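Side-chain contacts in flavocytochrome C3 fumarate reductase (Shewanella frigidimarina, PDB 1QO8), which reduces fumarate to succinate in vitro, essentially in one direction, using one FAD and four covalently bound c-type hemes per subunit: residues K76-E81 / N332-T337; I369-T374 / V492-G497; K425-Y430 / E434-G439. All blocks are in the same frame, centred on the assembly; numbering follows the deposited sequence.

Interactions 1 and 2 both touch the same heme. In interaction 1, residues 76-81 of the cytochrome part, which carry C79, meet the FAD-touching loop 332-337. In interaction 2, I369 lies on a propionate arm of the same heme, and the chain then runs on to S372 and E373, which bind fumarate by similarity. Their centres are about 18 Å apart and they do not touch. Interaction 3 lies about 12 Å from interaction 2, centre to centre, and does touch it: Y430 OH is 3.3 Å from S372 N, a probable hydrogen bond. Strands 437-439 and 489-505 are neighbours in one sheet.

Interaction 1. Residues K76-E81 / N332-T337; sequences KFYCNE and NNITAT. With HEM (protoporphyrin IX containing Fe), chain C.
The interface between the cytochrome and flavin-binding parts is bridged here, beside the heme probably linked to C79. I334 reaches out from a type I turn running from N333 to A336. Its CD1 lies 3.6 Å from Y78 OH, and the two side chains approach from opposite directions. The methyl sits oblique to the Y78 ring. E81 crosses I334 at about a right angle, with OE1 3.5 Å from I334 CD1. E81 folds back over Y78, three residues earlier: chi1 of -74° sets its CG 3.8 Å above the centre of the ring. The bend at chi2 brings the carboxylate to I334. One water joins the two sides. It lies in the plane of the Y78 ring at its edge, 2.5 Å from Y78 OH, and donates to N333 OD1 at 2.9 Å. The N333 amide lies against CBC of the heme, CG 3.6 Å away, while the heme methyl CMC lies at the edge of the Y78 ring. F155 packs edge-to-face with Y78. R368 bonds to both E81 O and N332 O, tying the segments together. Segment 76-81 lies in the loop between helices 43-46 and 107-115; segment 332-337 links strand 329-330 to helix 339-346.

Interaction 2. Residues I369-T374 / V492-G497; sequences ILISET and VKVAPG. With HEM (protoporphyrin IX containing Fe), chain C.
I371 turns its CG1 anti to its own carbonyl carbon (chi1 -68°), and an unusual chi2 of 106° then swings CD1 onto V494. V494 has CG1 in the matching place, anti to its carbonyl carbon (chi1 -53°), and this methyl meets I371 CD1. The two carbons are 3.3 Å apart, tighter than usual van der Waals contact. The side chains cross obliquely. V492, two residues back on the strand, puts its CG1 4.1 Å from the same I371 CD1, and here the two side chains run alongside each other, pointing opposite ways. One methyl thus packs against two valines on one side of strand 489-505. The contact is buried and wholly apolar. It joins the loop after strand 357-364 to a strand of the mixed sheet in the flavin-binding part. I371 also packs on Y430 of helix 425-432. The next residues belong to the fumarate site by similarity: S372 caps the start of helix 374-377, its OG accepting from T374 N at 3.2 Å, and E373 forms a salt bridge with R397, the proton donor by similarity. At the other end of the segment, I369 lies on the heme, CD1 3.6 Å from CBD of a propionate arm. Its CG1 and CG2 touch the same carbon. With an alanine here, CG1, CG2 and CD1 are gone, and the propionate arm would probably be freer to turn. I369 also packs on H83, an axial ligand of heme iron.

Interaction 3. Residues K425-Y430 / E434-G439; sequences KMVRGY and EMLYKG
A backbone bond from M435 N to Y430 O holds the two segments together. It is 2.9 Å long and nearly straight, with an N-H...O angle of 169°. This bond belongs to a Schellman motif that ends helix 425-432. E434 is its C-prime residue, with a positive phi of 54°, and its N bonds to D431 O. The E434 carboxylate is held elsewhere, OE1 accepting from D86 N.

The sulfur contact comes next. M435 SD lies 5.1 Å from the centroid of the Y430 ring and 50° off the ring normal. This is an oblique Met-aromatic contact. M435 CG is anti to the carbonyl carbon and the chain is extended at chi2, which carries SD to the ring. M426 O sits over one face of the Y430 ring, 3.7 Å above its centre. The Y430 side chain also comes within about 4 Å of a bound heme, nearest atoms.

The remaining contacts are apolar. Y430 CB meets M435 CB at 4.1 Å and L436 CD2 at 4.0 Å. The L436 branches divide the work: CD2 goes to Y430, while CD1 lies 3.6 Å from V427 O and reaches V427 CG1 more loosely. L436 thus spans V427 and Y430, about one turn of the helix.

M435 and L436 both pack on V492 of strand 489-505, and L436 also meets Y421 of helix 418-423. V427 and Y430 rest on V375 of helix 374-377. Beyond the turn the chain enters strand 437-439, which pairs antiparallel with strand 489-505.

Interaction 1. Residues K76-E81 / N332-T337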
loop_
_atom_site.group_PDB
_atom_site.type_symbol
_atom_site.label_atom_id
_atom_site.label_comp_id
_atom_site.label_asym_id
_atom_site.label_seq_id
_atom_site.Cartn_x
_atom_site.Cartn_y
_atom_site.Cartn_z
ATOM N N LYS A 76 -27.539 -20.549 -12.510
ATOM C CA LYS A 76 -27.263 -19.455 -11.601
ATOM C C LYS A 76 -28.492 -18.504 -11.576
ATOM O O LYS A 76 -28.829 -17.916 -12.583
ATOM C CB LYS A 76 -26.094 -18.532 -11.992
ATOM C CG LYS A 76 -24.847 -19.410 -11.720
ATOM C CD LYS A 76 -23.524 -18.674 -12.025
ATOM C CE LYS A 76 -22.475 -19.747 -12.355
ATOM N NZ LYS A 76 -21.823 -19.497 -13.658
ATOM N N PHE A 77 -29.060 -18.384 -10.380
ATOM C CA PHE A 77 -30.019 -17.260 -10.214
ATOM C C PHE A 77 -29.196 -16.053 -9.948
ATOM O O PHE A 77 -28.914 -15.766 -8.732
ATOM C CB PHE A 77 -30.944 -17.640 -9.027
ATOM C CG PHE A 77 -31.999 -16.582 -8.778
ATOM C CD1 PHE A 77 -32.756 -16.073 -9.835
ATOM C CD2 PHE A 77 -32.253 -16.229 -7.452
ATOM C CE1 PHE A 77 -33.775 -15.157 -9.557
ATOM C CE2 PHE A 77 -33.316 -15.360 -7.201
ATOM C CZ PHE A 77 -34.030 -14.833 -8.236
ATOM N N TYR A 78 -28.877 -15.222 -10.928
ATOM C CA TYR A 78 -27.729 -14.342 -10.716
ATOM C C TYR A 78 -28.116 -13.232 -9.693
ATOM O O TYR A 78 -27.237 -12.562 -9.155
ATOM C CB TYR A 78 -27.312 -13.592 -11.978
ATOM C CG TYR A 78 -25.836 -13.211 -11.994
ATOM C CD1 TYR A 78 -24.858 -14.091 -12.484
ATOM C CD2 TYR A 78 -25.417 -11.972 -11.577
ATOM C CE1 TYR A 78 -23.483 -13.753 -12.498
ATOM C CE2 TYR A 78 -24.077 -11.602 -11.608
ATOM C CZ TYR A 78 -23.129 -12.491 -12.109
ATOM O OH TYR A 78 -21.831 -12.069 -12.147
ATOM N N CYS A 79 -29.400 -12.879 -9.600
ATOM C CA CYS A 79 -29.940 -11.991 -8.561
ATOM C C CYS A 79 -29.357 -12.144 -7.183
ATOM O O CYS A 79 -28.972 -11.169 -6.520
ATOM C CB CYS A 79 -31.468 -12.218 -8.404
ATOM S SG CYS A 79 -32.208 -11.962 -10.080
ATOM N N ASN A 80 -29.264 -13.389 -6.753
ATOM C CA ASN A 80 -28.746 -13.771 -5.463
ATOM C C ASN A 80 -27.252 -13.677 -5.349
ATOM O O ASN A 80 -26.739 -14.079 -4.296
ATOM C CB ASN A 80 -29.326 -15.108 -4.940
ATOM C CG ASN A 80 -30.781 -14.824 -4.467
ATOM O OD1 ASN A 80 -31.461 -15.743 -3.891
ATOM N ND2 ASN A 80 -31.386 -13.641 -4.579
ATOM N N GLU A 81 -26.469 -13.091 -6.234
ATOM C CA GLU A 81 -25.101 -12.718 -5.948
ATOM C C GLU A 81 -25.066 -11.473 -5.017
ATOM O O GLU A 81 -24.056 -11.113 -4.427
ATOM C CB GLU A 81 -24.439 -12.279 -7.261
ATOM C CG GLU A 81 -24.122 -13.477 -8.206
ATOM C CD GLU A 81 -22.971 -14.237 -7.562
ATOM O OE1 GLU A 81 -22.337 -13.702 -6.619
ATOM O OE2 GLU A 81 -22.662 -15.395 -7.864
ATOM N N ASN A 332 -20.524 -3.981 -3.087
ATOM C CA ASN A 332 -20.099 -4.006 -4.469
ATOM C C ASN A 332 -20.667 -5.147 -5.294
ATOM O O ASN A 332 -20.884 -6.227 -4.779
ATOM C CB ASN A 332 -18.555 -4.188 -4.571
ATOM C CG ASN A 332 -17.875 -2.881 -4.135
ATOM O OD1 ASN A 332 -16.814 -2.598 -4.662
ATOM N ND2 ASN A 332 -18.574 -2.052 -3.338
ATOM N N ASN A 333 -20.633 -4.969 -6.621
ATOM C CA ASN A 333 -20.731 -6.204 -7.452
ATOM C C ASN A 333 -19.482 -7.060 -7.261
ATOM O O ASN A 333 -18.365 -6.567 -6.922
ATOM C CB ASN A 333 -20.828 -5.686 -8.884
ATOM C CG ASN A 333 -21.242 -6.742 -9.893
ATOM O OD1 ASN A 333 -21.220 -7.951 -9.532
ATOM N ND2 ASN A 333 -21.724 -6.201 -10.995
ATOM N N ILE A 334 -19.556 -8.376 -7.460
ATOM C CA ILE A 334 -18.506 -9.336 -7.326
ATOM C C ILE A 334 -17.403 -9.196 -8.410
ATOM O O ILE A 334 -16.304 -9.682 -8.185
ATOM C CB ILE A 334 -19.033 -10.795 -7.379
ATOM C CG1 ILE A 334 -19.723 -11.008 -8.738
ATOM C CG2 ILE A 334 -20.003 -10.995 -6.183
ATOM C CD1 ILE A 334 -20.089 -12.457 -8.991
ATOM N N THR A 335 -17.486 -8.286 -9.340
ATOM C CA THR A 335 -16.474 -7.948 -10.308
ATOM C C THR A 335 -15.329 -7.108 -9.758
ATOM O O THR A 335 -14.253 -7.049 -10.393
ATOM C CB THR A 335 -17.118 -7.127 -11.463
ATOM O OG1 THR A 335 -17.699 -5.987 -10.846
ATOM C CG2 THR A 335 -18.146 -7.954 -12.212
ATOM N N ALA A 336 -15.436 -6.601 -8.478
ATOM C CA ALA A 336 -14.551 -5.503 -8.093
ATOM C C ALA A 336 -13.385 -6.089 -7.280
ATOM O O ALA A 336 -13.233 -5.812 -6.087
ATOM C CB ALA A 336 -15.223 -4.365 -7.274
ATOM N N THR A 337 -12.474 -6.776 -8.013
ATOM C CA THR A 337 -11.441 -7.557 -7.406
ATOM C C THR A 337 -10.035 -6.981 -7.596
ATOM O O THR A 337 -9.098 -7.731 -7.261
ATOM C CB THR A 337 -11.500 -9.050 -7.672
ATOM O OG1 THR A 337 -11.303 -9.313 -9.065
ATOM C CG2 THR A 337 -12.861 -9.609 -7.103
HETATM C CHA HEM C . -32.400 -2.966 -6.286
HETATM C CHB HEM C . -34.370 -7.005 -8.125
HETATM C CHC HEM C . -29.894 -8.276 -9.423
HETATM C CHD HEM C . -27.992 -4.879 -6.530
HETATM C C1A HEM C . -33.349 -3.862 -6.701
HETATM C C2A HEM C . -34.796 -3.732 -6.729
HETATM C C3A HEM C . -35.328 -4.833 -7.240
HETATM C C4A HEM C . -34.214 -5.740 -7.535
HETATM C CMA HEM C . -36.803 -5.246 -7.464
HETATM C CAA HEM C . -35.562 -2.494 -6.161
HETATM C CBA HEM C . -35.932 -1.453 -7.236
HETATM C CGA HEM C . -34.686 -0.737 -7.704
HETATM O O1A HEM C . -34.421 -0.897 -8.942
HETATM O O2A HEM C . -34.006 -0.053 -6.876
HETATM C C1B HEM C . -33.321 -7.610 -8.805
HETATM C C2B HEM C . -33.436 -8.683 -9.784
HETATM C C3B HEM C . -32.207 -8.989 -10.154
HETATM C C4B HEM C . -31.263 -8.177 -9.432
HETATM C CMB HEM C . -34.789 -9.202 -10.245
HETATM C CAB HEM C . -31.684 -9.972 -11.287
HETATM C CBB HEM C . -32.468 -10.308 -12.316
HETATM C C1C HEM C . -28.971 -7.555 -8.701
HETATM C C2C HEM C . -27.517 -7.654 -8.745
HETATM C C3C HEM C . -27.016 -6.691 -7.977
HETATM C C4C HEM C . -28.118 -5.946 -7.419
HETATM C CMC HEM C . -26.825 -8.753 -9.560
HETATM C CAC HEM C . -25.533 -6.261 -7.680
HETATM C CBC HEM C . -24.576 -6.318 -8.601
HETATM C C1D HEM C . -29.030 -4.031 -6.242
HETATM C C2D HEM C . -28.889 -2.756 -5.507
HETATM C C3D HEM C . -30.102 -2.230 -5.455
HETATM C C4D HEM C . -31.037 -3.113 -6.122
HETATM C CMD HEM C . -27.547 -2.237 -4.951
HETATM C CAD HEM C . -30.545 -0.886 -4.773
HETATM C CBD HEM C . -31.261 -1.131 -3.469
HETATM C CGD HEM C . -31.826 0.086 -2.691
HETATM O O1D HEM C . -31.156 1.133 -2.607
HETATM O O2D HEM C . -32.946 -0.011 -2.151
HETATM N NA HEM C . -33.036 -5.093 -7.275
HETATM N NB HEM C . -31.984 -7.350 -8.588
HETATM N NC HEM C . -29.300 -6.494 -7.885
HETATM N ND HEM C . -30.335 -4.223 -6.594
HETATM FE FE HEM C . -31.158 -5.750 -7.664
HETATM O O HOH W 1 -21.081 -9.760 -11.766
#

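Interaction 2. Residues I369-T374 / V492-G497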
loop_
_atom_site.group_PDB
_atom_site.type_symbol
_atom_site.label_atom_id
_atom_site.label_comp_id
_atom_site.label_asym_id
_atom_site.label_seq_id
_atom_site.Cartn_x
_atom_site.Cartn_y
_atom_site.Cartn_z
ATOM N N ILE A 369 -27.217 -4.590 0.240
ATOM C CA ILE A 369 -27.635 -3.254 -0.206
ATOM C C ILE A 369 -27.465 -2.313 1.006
ATOM O O ILE A 369 -27.594 -2.818 2.131
ATOM C CB ILE A 369 -29.126 -3.542 -0.518
ATOM C CG1 ILE A 369 -29.227 -4.014 -1.976
ATOM C CG2 ILE A 369 -30.074 -2.413 -0.148
ATOM C CD1 ILE A 369 -30.616 -4.512 -2.305
ATOM N N LEU A 370 -27.202 -1.067 0.836
ATOM C CA LEU A 370 -27.061 -0.018 1.804
ATOM C C LEU A 370 -28.370 0.099 2.649
ATOM O O LEU A 370 -29.449 0.169 2.031
ATOM C CB LEU A 370 -26.766 1.326 1.153
ATOM C CG LEU A 370 -25.504 1.627 0.329
ATOM C CD1 LEU A 370 -24.999 3.072 0.535
ATOM C CD2 LEU A 370 -24.296 0.749 0.558
ATOM N N ILE A 371 -28.338 -0.133 3.934
ATOM C CA ILE A 371 -29.481 0.349 4.785
ATOM C C ILE A 371 -29.140 1.766 5.184
ATOM O O ILE A 371 -28.145 2.051 5.834
ATOM C CB ILE A 371 -29.770 -0.623 5.914
ATOM C CG1 ILE A 371 -30.319 -1.918 5.270
ATOM C CG2 ILE A 371 -30.904 -0.078 6.821
ATOM C CD1 ILE A 371 -29.261 -2.974 5.320
ATOM N N SER A 372 -29.876 2.717 4.627
ATOM C CA SER A 372 -29.745 4.101 4.875
ATOM C C SER A 372 -29.741 4.447 6.393
ATOM O O SER A 372 -30.481 3.904 7.215
ATOM C CB SER A 372 -30.972 4.838 4.267
ATOM O OG SER A 372 -30.710 6.207 4.538
ATOM N N GLU A 373 -28.884 5.362 6.746
ATOM C CA GLU A 373 -28.789 5.897 8.144
ATOM C C GLU A 373 -30.081 6.569 8.538
ATOM O O GLU A 373 -30.458 6.495 9.720
ATOM C CB GLU A 373 -27.540 6.763 8.223
ATOM C CG GLU A 373 -27.731 8.128 7.568
ATOM C CD GLU A 373 -26.385 8.841 7.501
ATOM O OE1 GLU A 373 -25.359 8.230 7.925
ATOM O OE2 GLU A 373 -26.269 9.981 7.055
ATOM N N THR A 374 -30.940 6.989 7.593
ATOM C CA THR A 374 -32.241 7.554 7.893
ATOM C C THR A 374 -33.188 6.517 8.483
ATOM O O THR A 374 -34.187 6.959 9.130
ATOM C CB THR A 374 -32.897 8.265 6.711
ATOM O OG1 THR A 374 -33.433 7.340 5.769
ATOM C CG2 THR A 374 -31.949 9.193 5.968
ATOM N N VAL A 492 -33.684 -5.982 10.197
ATOM C CA VAL A 492 -32.838 -6.192 9.058
ATOM C C VAL A 492 -31.383 -6.481 9.554
ATOM O O VAL A 492 -30.922 -5.732 10.434
ATOM C CB VAL A 492 -32.409 -5.023 8.188
ATOM C CG1 VAL A 492 -32.249 -5.467 6.731
ATOM C CG2 VAL A 492 -33.059 -3.714 8.476
ATOM N N LYS A 493 -30.744 -7.477 8.946
ATOM C CA LYS A 493 -29.385 -7.795 9.410
ATOM C C LYS A 493 -28.324 -6.975 8.711
ATOM O O LYS A 493 -28.391 -6.846 7.487
ATOM C CB LYS A 493 -29.157 -9.297 9.227
ATOM C CG LYS A 493 -27.845 -9.821 9.836
ATOM C CD LYS A 493 -27.947 -11.350 9.569
ATOM C CE LYS A 493 -27.016 -12.218 10.321
ATOM N NZ LYS A 493 -27.261 -13.678 9.884
ATOM N N VAL A 494 -27.470 -6.218 9.442
ATOM C CA VAL A 494 -26.494 -5.329 8.775
ATOM C C VAL A 494 -25.096 -5.435 9.308
ATOM O O VAL A 494 -24.850 -6.024 10.344
ATOM C CB VAL A 494 -26.912 -3.859 8.906
ATOM C CG1 VAL A 494 -28.354 -3.702 8.410
ATOM C CG2 VAL A 494 -26.841 -3.415 10.399
ATOM N N ALA A 495 -24.106 -4.917 8.611
ATOM C CA ALA A 495 -22.717 -4.865 8.961
ATOM C C ALA A 495 -22.076 -3.812 8.089
ATOM O O ALA A 495 -22.550 -3.432 7.018
ATOM C CB ALA A 495 -22.114 -6.266 8.807
ATOM N N PRO A 496 -21.066 -3.112 8.625
ATOM C CA PRO A 496 -20.381 -2.155 7.778
ATOM C C PRO A 496 -19.846 -2.895 6.532
ATOM O O PRO A 496 -19.501 -4.049 6.592
ATOM C CB PRO A 496 -19.233 -1.632 8.637
ATOM C CG PRO A 496 -19.372 -2.262 9.954
ATOM C CD PRO A 496 -20.376 -3.441 9.863
ATOM N N GLY A 497 -19.847 -2.172 5.394
ATOM C CA GLY A 497 -19.448 -2.823 4.156
ATOM C C GLY A 497 -18.382 -1.931 3.462
ATOM O O GLY A 497 -18.575 -0.723 3.387
HETATM C CHA HEM C . -32.400 -2.966 -6.286
HETATM C CHB HEM C . -34.370 -7.005 -8.125
HETATM C CHC HEM C . -29.894 -8.276 -9.423
HETATM C CHD HEM C . -27.992 -4.879 -6.530
HETATM C C1A HEM C . -33.349 -3.862 -6.701
HETATM C C2A HEM C . -34.796 -3.732 -6.729
HETATM C C3A HEM C . -35.328 -4.833 -7.240
HETATM C C4A HEM C . -34.214 -5.740 -7.535
HETATM C CMA HEM C . -36.803 -5.246 -7.464
HETATM C CAA HEM C . -35.562 -2.494 -6.161
HETATM C CBA HEM C . -35.932 -1.453 -7.236
HETATM C CGA HEM C . -34.686 -0.737 -7.704
HETATM O O1A HEM C . -34.421 -0.897 -8.942
HETATM O O2A HEM C . -34.006 -0.053 -6.876
HETATM C C1B HEM C . -33.321 -7.610 -8.805
HETATM C C2B HEM C . -33.436 -8.683 -9.784
HETATM C C3B HEM C . -32.207 -8.989 -10.154
HETATM C C4B HEM C . -31.263 -8.177 -9.432
HETATM C CMB HEM C . -34.789 -9.202 -10.245
HETATM C CAB HEM C . -31.684 -9.972 -11.287
HETATM C CBB HEM C . -32.468 -10.308 -12.316
HETATM C C1C HEM C . -28.971 -7.555 -8.701
HETATM C C2C HEM C . -27.517 -7.654 -8.745
HETATM C C3C HEM C . -27.016 -6.691 -7.977
HETATM C C4C HEM C . -28.118 -5.946 -7.419
HETATM C CMC HEM C . -26.825 -8.753 -9.560
HETATM C CAC HEM C . -25.533 -6.261 -7.680
HETATM C CBC HEM C . -24.576 -6.318 -8.601
HETATM C C1D HEM C . -29.030 -4.031 -6.242
HETATM C C2D HEM C . -28.889 -2.756 -5.507
HETATM C C3D HEM C . -30.102 -2.230 -5.455
HETATM C C4D HEM C . -31.037 -3.113 -6.122
HETATM C CMD HEM C . -27.547 -2.237 -4.951
HETATM C CAD HEM C . -30.545 -0.886 -4.773
HETATM C CBD HEM C . -31.261 -1.131 -3.469
HETATM C CGD HEM C . -31.826 0.086 -2.691
HETATM O O1D HEM C . -31.156 1.133 -2.607
HETATM O O2D HEM C . -32.946 -0.011 -2.151
HETATM N NA HEM C . -33.036 -5.093 -7.275
HETATM N NB HEM C . -31.984 -7.350 -8.588
HETATM N NC HEM C . -29.300 -6.494 -7.885
HETATM N ND HEM C . -30.335 -4.223 -6.594
HETATM FE FE HEM C . -31.158 -5.750 -7.664
#

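Interaction 3. Residues K425-Y430 / E434-G439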
loop_
_atom_site.group_PDB
_atom_site.type_symbol
_atom_site.label_atom_id
_atom_site.label_comp_id
_atom_site.label_asym_id
_atom_site.label_seq_id
_atom_site.Cartn_x
_atom_site.Cartn_y
_atom_site.Cartn_z
ATOM N N LYS A 425 -41.666 4.477 3.533
ATOM C CA LYS A 425 -41.742 3.715 2.293
ATOM C C LYS A 425 -40.365 3.119 1.915
ATOM O O LYS A 425 -40.335 1.969 1.491
ATOM C CB LYS A 425 -42.246 4.688 1.245
ATOM C CG LYS A 425 -41.216 5.742 0.808
ATOM C CD LYS A 425 -41.930 6.687 -0.163
ATOM C CE LYS A 425 -40.920 7.546 -0.925
ATOM N NZ LYS A 425 -40.546 8.645 0.010
ATOM N N MET A 426 -39.252 3.758 2.301
ATOM C CA MET A 426 -37.938 3.087 2.187
ATOM C C MET A 426 -37.857 1.764 2.879
ATOM O O MET A 426 -37.502 0.742 2.278
ATOM C CB MET A 426 -36.851 4.030 2.700
ATOM C CG MET A 426 -35.480 3.375 2.828
ATOM S SD MET A 426 -34.299 4.520 3.578
ATOM C CE MET A 426 -34.440 5.955 2.527
ATOM N N VAL A 427 -38.438 1.487 4.015
ATOM C CA VAL A 427 -38.287 0.202 4.693
ATOM C C VAL A 427 -39.286 -0.775 4.118
ATOM O O VAL A 427 -39.106 -2.031 4.154
ATOM C CB VAL A 427 -38.582 0.628 6.167
ATOM C CG1 VAL A 427 -39.307 -0.424 6.919
ATOM C CG2 VAL A 427 -37.343 1.278 6.842
ATOM N N ARG A 428 -40.410 -0.260 3.610
ATOM C CA ARG A 428 -41.358 -1.108 2.856
ATOM C C ARG A 428 -40.626 -1.644 1.575
ATOM O O ARG A 428 -40.825 -2.806 1.276
ATOM C CB ARG A 428 -42.621 -0.351 2.528
ATOM C CG ARG A 428 -43.905 -0.678 1.833
ATOM C CD ARG A 428 -45.154 0.035 2.438
ATOM N NE ARG A 428 -45.030 1.151 3.367
ATOM C CZ ARG A 428 -45.079 2.478 3.363
ATOM N NH1 ARG A 428 -45.318 3.329 2.342
ATOM N NH2 ARG A 428 -44.865 3.131 4.547
ATOM N N GLY A 429 -39.808 -0.856 0.958
ATOM C CA GLY A 429 -38.948 -1.293 -0.187
ATOM C C GLY A 429 -38.018 -2.402 0.310
ATOM O O GLY A 429 -37.871 -3.402 -0.425
ATOM N N TYR A 430 -37.491 -2.332 1.546
ATOM C CA TYR A 430 -36.601 -3.377 1.999
ATOM C C TYR A 430 -37.412 -4.682 2.110
ATOM O O TYR A 430 -36.978 -5.796 1.783
ATOM C CB TYR A 430 -35.824 -3.099 3.253
ATOM C CG TYR A 430 -34.957 -1.845 3.276
ATOM C CD1 TYR A 430 -34.310 -1.438 2.118
ATOM C CD2 TYR A 430 -34.750 -1.096 4.443
ATOM C CE1 TYR A 430 -33.543 -0.283 2.079
ATOM C CE2 TYR A 430 -33.953 0.034 4.414
ATOM C CZ TYR A 430 -33.367 0.446 3.277
ATOM O OH TYR A 430 -32.555 1.564 3.158
ATOM N N GLU A 434 -37.391 -8.644 0.394
ATOM C CA GLU A 434 -37.316 -9.688 1.376
ATOM C C GLU A 434 -36.139 -9.512 2.324
ATOM O O GLU A 434 -35.693 -10.491 2.945
ATOM C CB GLU A 434 -37.277 -11.102 0.699
ATOM C CG GLU A 434 -38.437 -11.334 -0.280
ATOM C CD GLU A 434 -38.297 -12.660 -1.029
ATOM O OE1 GLU A 434 -37.520 -13.599 -0.774
ATOM O OE2 GLU A 434 -39.067 -12.909 -1.945
ATOM N N MET A 435 -35.800 -8.278 2.684
ATOM C CA MET A 435 -34.739 -8.097 3.700
ATOM C C MET A 435 -35.177 -8.083 5.154
ATOM O O MET A 435 -34.382 -8.235 6.124
ATOM C CB MET A 435 -34.072 -6.765 3.297
ATOM C CG MET A 435 -33.226 -7.009 1.991
ATOM S SD MET A 435 -32.739 -5.299 1.505
ATOM C CE MET A 435 -31.447 -4.973 2.741
ATOM N N LEU A 436 -36.499 -7.935 5.352
ATOM C CA LEU A 436 -36.948 -7.813 6.779
ATOM C C LEU A 436 -37.368 -9.130 7.361
ATOM O O LEU A 436 -38.284 -9.785 6.787
ATOM C CB LEU A 436 -38.180 -6.895 6.816
ATOM C CG LEU A 436 -37.963 -5.502 6.241
ATOM C CD1 LEU A 436 -39.180 -4.684 6.616
ATOM C CD2 LEU A 436 -36.573 -4.965 6.680
ATOM N N TYR A 437 -36.838 -9.505 8.513
ATOM C CA TYR A 437 -37.455 -10.515 9.357
ATOM C C TYR A 437 -38.655 -9.900 10.096
ATOM O O TYR A 437 -38.622 -8.685 10.344
ATOM C CB TYR A 437 -36.450 -10.968 10.422
ATOM C CG TYR A 437 -35.319 -11.814 9.831
ATOM C CD1 TYR A 437 -34.351 -11.293 9.013
ATOM C CD2 TYR A 437 -35.259 -13.171 10.169
ATOM C CE1 TYR A 437 -33.310 -12.070 8.505
ATOM C CE2 TYR A 437 -34.244 -13.986 9.666
ATOM C CZ TYR A 437 -33.302 -13.428 8.838
ATOM O OH TYR A 437 -32.304 -14.266 8.357
ATOM N N LYS A 438 -39.658 -10.694 10.464
ATOM C CA LYS A 438 -40.791 -10.049 11.135
ATOM C C LYS A 438 -41.463 -10.992 12.107
ATOM O O LYS A 438 -41.216 -12.174 12.017
ATOM C CB LYS A 438 -41.829 -9.476 10.208
ATOM C CG LYS A 438 -42.433 -10.399 9.198
ATOM C CD LYS A 438 -43.178 -9.577 8.122
ATOM C CE LYS A 438 -42.163 -8.829 7.252
ATOM N NZ LYS A 438 -42.558 -8.807 5.808
ATOM N N GLY A 439 -42.109 -10.440 13.113
ATOM C CA GLY A 439 -42.730 -11.305 14.145
ATOM C C GLY A 439 -44.034 -10.517 14.488
ATOM O O GLY A 439 -44.030 -9.283 14.536
#